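Local structure of LAO/AO transport system kinase (Escherichia coli, 2P67) at residues 55-60 and 169-174; 195-200 and 227-232; 296-301 and 324-329. The protein belongs to the MeaB-like family of P-loop NTPase-fold proteins, built on a parallel sheet flanked by helices. All coordinates share one frame; numbering follows the deposited sequence. Where two conformers were deposited one is given.

Overall arrangement
From the N terminus, the chain passes through helices into the strand that begins contact 1; that contact closes a loop of 108 residues by pairing strands 57-63 and 172-177 in the middle of the parallel sheet. Contact 2 opens afterwards and closes a much shorter loop, tying the residues just before strand 198-201 to the loop that follows helix 209-225. Strands 172-177 and 198-201 are sheet neighbours, and Phe173 bonds to Asp197, so the first two contacts touch. Contact 3 closes a 22-residue loop by joining the last two helices, its centre about 42 Å from that of contact 1. The three loops follow in series; none nests or crosses. Contacts 2 and 3 both touch the second subunit.

Contact 1. Residues 55-60 and 169-174; sequences NTLRLG and MVDCFI
Two central strands of the parallel sheet of a P-loop NTPase fold pair here, 57-60 running beside 172-174. Gly60 N gives its hydrogen to Cys172 O at 2.9 Å, and Gly60 O takes one from Ile174 N at 2.8 Å, the first nearly straight, the second somewhat bent. Glycine suits this place because Val170 CG2 and Phe173 CD1 crowd the side where a side chain would begin. Asp171 reaches across: its OD2 accepts from Arg58 N at 2.9 Å, the donor standing above the carboxylate plane, while Asp171 N returns a bond to Arg58 O. With chi3 turned to 64°, the long Arg58 chain bends so that NE and NH2 grip Met169 O side-on, NH2 at 2.8 Å. A water bonded to Asp171 OD1 also bonds weakly to Arg58 NE. Leu59 CD2 packs on Cys172 CB at 3.8 Å, the small cysteine letting the branched leucine lie against it. Arginine is long enough to meet Glu145 of helix 133-146 as well, through NH1; the short aspartate also meets Arg272, a residue of the sodium ion site. Strand 151-157 flanks 57-60 on its other edge, and helix 248-264 packs on Leu59, Cys172 and Ile174.

Contact 2. Residues 195-200 and 227-232; sequences VADLIV and RRKYDE
Lys229 holds its CG opposite the backbone N (chi1 169°) and stays extended through every later torsion, a straight rod that carries NZ to the residues leading into strand 198-201. Asp197 turns its CG beside its own backbone N (chi1 -63°), which brings the carboxylate across the end of that rod at about a right angle. There NZ gives a hydrogen bond to Val195 O at 2.7 Å, and a salt bridge to Asp197 OD1 at 3.0 Å, met on the syn side but tilted from the carboxylate plane; the bond from NZ to Asp197 OD2 is weak. Lysine suits the place because a long extended chain can bring its ammonium to a main-chain carbonyl and a carboxylate together. Tyr230 adds a flat wall: Lys229 CG lies over the centre of one ring face, and Tyr230 CE2 comes to 3.4 Å from Asp197 OD1. One water donates to Asp197 OD2 at 2.6 Å and accepts from Lys229 NZ and Tyr230 OH. Asp197 OD2 also receives Phe173 N of the neighbouring strand. The contact thus joins the loop after helix 209-225 to the P-loop fold's sheet, beside the second subunit, whose Lys190 packs on Lys229. It is mostly polar; an ammonium, one backbone N-H and a water round the buried carboxylate would be expected to favour its charged form.

Contact 3. Residues 296-301 and 324-329; sequences EDFDRY and SEFIQT
Tyr301 and Phe326 form an offset stack between the antiparallel segments 296-301 and 324-328, centroids 4.5 Å apart and planes at 15°, with Phe326 CD1 over the centre of the tyrosine ring. Both side chains extend away from their backbone N (chi1 -167° in Tyr301), which lays the rings alongside, pointing opposite ways. A CH-pi contact adds to this, Tyr301 CB lying 4.2 Å from the centroid of the Phe326 ring, over its face. The Phe298 and Phe326 rings meet obliquely, their planes at 48°, with Phe326 CD2 3.6 Å from Phe298 CD1 at the edge of the Phe298 ring. Phe298, Tyr301 and Phe326 thus make an aromatic cluster between the last two helices of the chain. Among purely apolar contacts, Ile327 CG1 touches Phe298 CE1 at 3.5 Å; a branched chain fits beside the flat ring. Leu292 of helix 267-294 packs on both Phe298 and Ile327, and Thr284 and Val288 of the second subunit pack on Phe298 and Ile327 respectively. Broad rings can bridge the axes of segments 296-301 and 324-328, 11.2 Å apart, so the pair is joined here through dispersion and apolar burial between side chains, while the salt bridge of Arg300 with Glu296 stays within its own helix.

Contact 1. Residues 55-60 and 169-174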
# COMPACT_ATOMS: atom_id res chain seq x y z
N ASN A 55 -7.17 26.10 -10.30
CA ASN A 55 -8.56 26.27 -10.70
C ASN A 55 -8.87 25.50 -11.98
O ASN A 55 -9.56 25.99 -12.89
CB ASN A 55 -8.89 27.76 -10.85
CG ASN A 55 -9.38 28.38 -9.54
OD1 ASN A 55 -10.47 28.05 -9.04
ND2 ASN A 55 -8.57 29.24 -8.97
N THR A 56 -8.36 24.28 -12.03
CA THR A 56 -8.46 23.42 -13.20
C THR A 56 -8.91 22.03 -12.71
O THR A 56 -8.39 21.52 -11.72
CB THR A 56 -7.10 23.33 -13.90
OG1 THR A 56 -6.71 24.63 -14.35
CG2 THR A 56 -7.15 22.36 -15.11
N LEU A 57 -9.90 21.45 -13.38
CA LEU A 57 -10.28 20.07 -13.10
C LEU A 57 -9.18 19.14 -13.65
O LEU A 57 -8.91 19.14 -14.86
CB LEU A 57 -11.63 19.74 -13.73
CG LEU A 57 -12.16 18.30 -13.61
CD1 LEU A 57 -12.31 17.86 -12.15
CD2 LEU A 57 -13.44 18.13 -14.39
N ARG A 58 -8.56 18.38 -12.75
CA ARG A 58 -7.45 17.48 -13.12
C ARG A 58 -7.99 16.06 -13.19
O ARG A 58 -8.47 15.51 -12.19
CB ARG A 58 -6.35 17.56 -12.06
CG ARG A 58 -5.74 18.98 -11.89
CD ARG A 58 -5.08 19.11 -10.51
NE ARG A 58 -3.93 18.22 -10.31
CZ ARG A 58 -2.65 18.57 -10.48
NH1 ARG A 58 -2.31 19.79 -10.92
NH2 ARG A 58 -1.69 17.68 -10.24
N LEU A 59 -7.95 15.48 -14.38
CA LEU A 59 -8.43 14.12 -14.58
C LEU A 59 -7.30 13.15 -14.90
O LEU A 59 -6.38 13.50 -15.65
CB LEU A 59 -9.45 14.08 -15.72
CG LEU A 59 -10.68 14.99 -15.60
CD1 LEU A 59 -11.56 14.86 -16.85
CD2 LEU A 59 -11.48 14.68 -14.34
N GLY A 60 -7.39 11.93 -14.37
CA GLY A 60 -6.47 10.88 -14.77
C GLY A 60 -7.24 9.84 -15.53
O GLY A 60 -8.36 9.44 -15.13
N MET A 169 -1.97 12.23 -8.51
CA MET A 169 -1.85 13.61 -8.99
C MET A 169 -3.12 14.21 -9.60
O MET A 169 -3.06 15.25 -10.25
CB MET A 169 -0.66 13.74 -9.97
CG MET A 169 -0.87 13.12 -11.36
SD MET A 169 0.66 13.24 -12.40
CE MET A 169 1.40 11.73 -11.89
N VAL A 170 -4.28 13.55 -9.43
CA VAL A 170 -5.50 14.03 -10.13
C VAL A 170 -6.68 14.13 -9.16
O VAL A 170 -6.66 13.52 -8.09
CB VAL A 170 -5.90 13.11 -11.33
CG1 VAL A 170 -4.79 13.10 -12.40
CG2 VAL A 170 -6.27 11.69 -10.86
N ASP A 171 -7.68 14.92 -9.54
CA ASP A 171 -8.90 15.14 -8.77
C ASP A 171 -9.82 13.93 -8.90
O ASP A 171 -10.48 13.53 -7.94
CB ASP A 171 -9.66 16.36 -9.29
CG ASP A 171 -8.88 17.66 -9.16
OD1 ASP A 171 -8.01 17.75 -8.25
OD2 ASP A 171 -9.17 18.61 -9.93
N CYS A 172 -9.85 13.36 -10.10
CA CYS A 172 -10.77 12.26 -10.42
C CYS A 172 -10.06 11.28 -11.34
O CYS A 172 -9.55 11.68 -12.40
CB CYS A 172 -12.05 12.78 -11.08
SG CYS A 172 -13.28 11.47 -11.47
N PHE A 173 -10.03 10.00 -10.92
CA PHE A 173 -9.30 8.96 -11.62
C PHE A 173 -10.24 7.98 -12.32
O PHE A 173 -11.08 7.34 -11.67
CB PHE A 173 -8.35 8.19 -10.70
CG PHE A 173 -7.61 7.11 -11.42
CD1 PHE A 173 -6.67 7.44 -12.39
CD2 PHE A 173 -7.91 5.77 -11.21
CE1 PHE A 173 -6.00 6.44 -13.10
CE2 PHE A 173 -7.26 4.78 -11.92
CZ PHE A 173 -6.32 5.11 -12.86
N ILE A 174 -10.07 7.87 -13.63
CA ILE A 174 -10.94 7.08 -14.51
C ILE A 174 -10.14 5.96 -15.18
O ILE A 174 -9.11 6.21 -15.81
CB ILE A 174 -11.62 7.95 -15.60
CG1 ILE A 174 -12.44 9.09 -14.97
CG2 ILE A 174 -12.52 7.07 -16.50
CD1 ILE A 174 -11.83 10.47 -15.17
O HOH W 1 -5.31 16.86 -7.97

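Contact 2. Residues 195-200 and 227-232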
# COMPACT_ATOMS: atom_id res chain seq x y z
N VAL A 195 -7.93 2.92 -6.01
CA VAL A 195 -7.89 4.29 -6.57
C VAL A 195 -9.02 4.68 -7.53
O VAL A 195 -9.24 5.86 -7.75
CB VAL A 195 -6.52 4.57 -7.25
CG1 VAL A 195 -5.36 4.41 -6.24
CG2 VAL A 195 -6.32 3.70 -8.47
N ALA A 196 -9.72 3.69 -8.11
CA ALA A 196 -10.74 3.99 -9.12
C ALA A 196 -11.85 4.90 -8.60
O ALA A 196 -12.45 4.59 -7.58
CB ALA A 196 -11.36 2.70 -9.70
N ASP A 197 -12.09 6.02 -9.29
CA ASP A 197 -13.30 6.83 -9.03
C ASP A 197 -14.43 6.45 -9.99
O ASP A 197 -15.62 6.45 -9.62
CB ASP A 197 -13.00 8.33 -9.10
CG ASP A 197 -11.99 8.75 -8.04
OD1 ASP A 197 -12.09 8.24 -6.89
OD2 ASP A 197 -11.09 9.55 -8.35
N LEU A 198 -14.02 6.18 -11.24
CA LEU A 198 -14.92 5.68 -12.29
C LEU A 198 -14.22 4.58 -13.08
O LEU A 198 -13.02 4.65 -13.33
CB LEU A 198 -15.34 6.83 -13.24
CG LEU A 198 -16.27 7.87 -12.60
CD1 LEU A 198 -16.27 9.20 -13.37
CD2 LEU A 198 -17.68 7.30 -12.48
N ILE A 199 -14.97 3.53 -13.45
CA ILE A 199 -14.48 2.51 -14.37
C ILE A 199 -15.36 2.60 -15.61
O ILE A 199 -16.59 2.75 -15.50
CB ILE A 199 -14.61 1.07 -13.80
CG1 ILE A 199 -13.81 0.93 -12.50
CG2 ILE A 199 -14.14 0.03 -14.85
CD1 ILE A 199 -12.34 0.74 -12.64
N VAL A 200 -14.73 2.54 -16.78
CA VAL A 200 -15.45 2.65 -18.04
C VAL A 200 -15.12 1.43 -18.92
O VAL A 200 -13.94 1.09 -19.09
CB VAL A 200 -15.12 3.96 -18.80
CG1 VAL A 200 -15.74 3.92 -20.20
CG2 VAL A 200 -15.62 5.22 -18.02
N ARG A 227 -15.20 -1.19 0.88
CA ARG A 227 -15.28 0.14 1.52
C ARG A 227 -14.96 1.25 0.51
O ARG A 227 -14.02 1.12 -0.27
CB ARG A 227 -14.29 0.21 2.69
CG ARG A 227 -14.51 1.42 3.61
CD ARG A 227 -13.97 1.12 5.00
NE ARG A 227 -14.66 -0.01 5.62
CZ ARG A 227 -14.44 -0.43 6.87
NH1 ARG A 227 -15.11 -1.46 7.37
NH2 ARG A 227 -13.54 0.19 7.63
N ARG A 228 -15.74 2.34 0.55
CA ARG A 228 -15.50 3.50 -0.31
C ARG A 228 -14.12 4.13 -0.08
O ARG A 228 -13.69 4.36 1.07
CB ARG A 228 -16.59 4.56 -0.12
CG ARG A 228 -17.98 4.11 -0.58
CD ARG A 228 -19.00 5.21 -0.28
NE ARG A 228 -20.36 4.86 -0.67
CZ ARG A 228 -21.38 5.72 -0.67
NH1 ARG A 228 -21.19 6.99 -0.31
NH2 ARG A 228 -22.62 5.32 -1.04
N LYS A 229 -13.45 4.42 -1.18
CA LYS A 229 -12.23 5.23 -1.17
C LYS A 229 -12.53 6.61 -0.51
O LYS A 229 -11.75 7.09 0.35
CB LYS A 229 -11.73 5.40 -2.61
CG LYS A 229 -10.60 6.46 -2.81
CD LYS A 229 -10.34 6.63 -4.33
CE LYS A 229 -9.27 7.65 -4.64
NZ LYS A 229 -9.20 7.96 -6.12
N TYR A 230 -13.64 7.21 -0.91
CA TYR A 230 -14.18 8.43 -0.29
C TYR A 230 -15.59 8.16 0.26
O TYR A 230 -16.47 7.72 -0.50
CB TYR A 230 -14.33 9.53 -1.34
CG TYR A 230 -13.05 9.93 -2.05
CD1 TYR A 230 -11.96 10.42 -1.33
CD2 TYR A 230 -12.95 9.83 -3.44
CE1 TYR A 230 -10.79 10.81 -1.98
CE2 TYR A 230 -11.79 10.22 -4.10
CZ TYR A 230 -10.72 10.71 -3.37
OH TYR A 230 -9.59 11.09 -4.06
N ASP A 231 -15.84 8.51 1.52
CA ASP A 231 -17.16 8.38 2.14
C ASP A 231 -18.26 8.98 1.25
O ASP A 231 -19.37 8.46 1.15
CB ASP A 231 -17.15 9.06 3.52
CG ASP A 231 -15.97 8.61 4.41
OD1 ASP A 231 -15.51 7.46 4.27
OD2 ASP A 231 -15.50 9.42 5.24
N GLU A 232 -17.93 10.11 0.62
CA GLU A 232 -18.86 10.90 -0.21
C GLU A 232 -19.29 10.27 -1.54
O GLU A 232 -20.22 10.75 -2.16
CB GLU A 232 -18.20 12.25 -0.56
CG GLU A 232 -17.92 13.17 0.61
CD GLU A 232 -16.58 12.91 1.31
OE1 GLU A 232 -15.87 11.93 0.99
OE2 GLU A 232 -16.24 13.72 2.21
O HOH W 2 -9.78 11.13 -6.74

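Contact 3. Residues 296-301 and 324-329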
# COMPACT_ATOMS: atom_id res chain seq x y z
N GLU A 296 28.17 2.66 -2.39
CA GLU A 296 28.78 1.37 -2.71
C GLU A 296 29.17 0.60 -1.45
O GLU A 296 29.00 -0.62 -1.39
CB GLU A 296 29.99 1.57 -3.62
CG GLU A 296 30.19 0.47 -4.64
CD GLU A 296 31.64 0.37 -5.10
OE1 GLU A 296 32.22 1.40 -5.50
OE2 GLU A 296 32.20 -0.75 -5.05
N ASP A 297 29.68 1.32 -0.46
CA ASP A 297 30.08 0.72 0.81
C ASP A 297 28.88 0.24 1.61
O ASP A 297 28.91 -0.86 2.19
CB ASP A 297 30.89 1.71 1.64
CG ASP A 297 32.31 1.89 1.11
OD1 ASP A 297 32.81 1.00 0.39
OD2 ASP A 297 32.91 2.93 1.43
N PHE A 298 27.83 1.06 1.66
CA PHE A 298 26.64 0.68 2.42
C PHE A 298 25.89 -0.47 1.75
O PHE A 298 25.40 -1.35 2.45
CB PHE A 298 25.69 1.86 2.65
CG PHE A 298 24.47 1.46 3.42
CD1 PHE A 298 24.52 1.30 4.80
CD2 PHE A 298 23.28 1.17 2.76
CE1 PHE A 298 23.39 0.89 5.53
CE2 PHE A 298 22.15 0.76 3.47
CZ PHE A 298 22.21 0.62 4.85
N ASP A 299 25.79 -0.43 0.43
CA ASP A 299 25.12 -1.49 -0.33
C ASP A 299 25.79 -2.84 -0.05
O ASP A 299 25.11 -3.85 0.13
CB ASP A 299 25.15 -1.18 -1.83
CG ASP A 299 24.68 -2.34 -2.68
OD1 ASP A 299 23.48 -2.69 -2.60
OD2 ASP A 299 25.50 -2.93 -3.41
N ARG A 300 27.12 -2.83 -0.01
CA ARG A 300 27.91 -4.03 0.26
C ARG A 300 27.63 -4.57 1.67
O ARG A 300 27.30 -5.75 1.83
CB ARG A 300 29.40 -3.72 0.06
CG ARG A 300 30.37 -4.86 0.42
CD ARG A 300 31.77 -4.61 -0.13
NE ARG A 300 31.78 -4.60 -1.60
CZ ARG A 300 32.07 -3.54 -2.36
NH1 ARG A 300 32.38 -2.37 -1.81
NH2 ARG A 300 32.04 -3.65 -3.68
N TYR A 301 27.75 -3.70 2.67
CA TYR A 301 27.51 -4.05 4.06
C TYR A 301 26.06 -4.49 4.30
O TYR A 301 25.80 -5.44 5.06
CB TYR A 301 27.83 -2.86 4.95
CG TYR A 301 27.91 -3.22 6.42
CD1 TYR A 301 29.05 -3.82 6.94
CD2 TYR A 301 26.83 -2.97 7.28
CE1 TYR A 301 29.14 -4.15 8.28
CE2 TYR A 301 26.91 -3.31 8.63
CZ TYR A 301 28.07 -3.90 9.12
OH TYR A 301 28.18 -4.24 10.43
N SER A 324 22.41 0.07 11.74
CA SER A 324 22.26 1.39 12.38
C SER A 324 23.60 1.98 12.77
O SER A 324 23.87 3.16 12.52
CB SER A 324 21.38 1.29 13.62
OG SER A 324 20.04 0.99 13.28
N GLU A 325 24.44 1.17 13.40
CA GLU A 325 25.80 1.59 13.77
C GLU A 325 26.62 1.98 12.54
O GLU A 325 27.31 3.00 12.57
CB GLU A 325 26.50 0.49 14.57
CG GLU A 325 25.88 0.23 15.93
CD GLU A 325 26.56 -0.88 16.73
OE1 GLU A 325 27.37 -1.66 16.17
OE2 GLU A 325 26.26 -0.99 17.94
N PHE A 326 26.56 1.17 11.48
CA PHE A 326 27.25 1.50 10.24
C PHE A 326 26.81 2.86 9.71
O PHE A 326 27.66 3.67 9.31
CB PHE A 326 27.04 0.42 9.18
CG PHE A 326 27.89 0.60 7.95
CD1 PHE A 326 29.12 -0.04 7.83
CD2 PHE A 326 27.45 1.41 6.89
CE1 PHE A 326 29.91 0.12 6.69
CE2 PHE A 326 28.23 1.58 5.74
CZ PHE A 326 29.46 0.93 5.64
N ILE A 327 25.50 3.12 9.73
CA ILE A 327 24.95 4.40 9.27
C ILE A 327 25.39 5.59 10.13
O ILE A 327 25.82 6.61 9.59
CB ILE A 327 23.40 4.33 9.12
CG1 ILE A 327 23.03 3.41 7.96
CG2 ILE A 327 22.80 5.73 8.92
CD1 ILE A 327 21.70 2.75 8.10
N GLN A 328 25.32 5.44 11.46
CA GLN A 328 25.75 6.48 12.40
C GLN A 328 27.22 6.83 12.23
O GLN A 328 27.60 8.00 12.27
CB GLN A 328 25.52 6.05 13.86
CG GLN A 328 24.07 5.72 14.22
CD GLN A 328 23.10 6.81 13.83
OE1 GLN A 328 23.28 7.98 14.21
NE2 GLN A 328 22.07 6.45 13.07
N THR A 329 28.04 5.79 12.04
CA THR A 329 29.47 5.91 11.81
C THR A 329 29.72 6.11 10.31
O THR A 329 30.78 6.59 9.91
CB THR A 329 30.19 4.62 12.29
OG1 THR A 329 29.78 4.32 13.62
CG2 THR A 329 31.71 4.77 12.26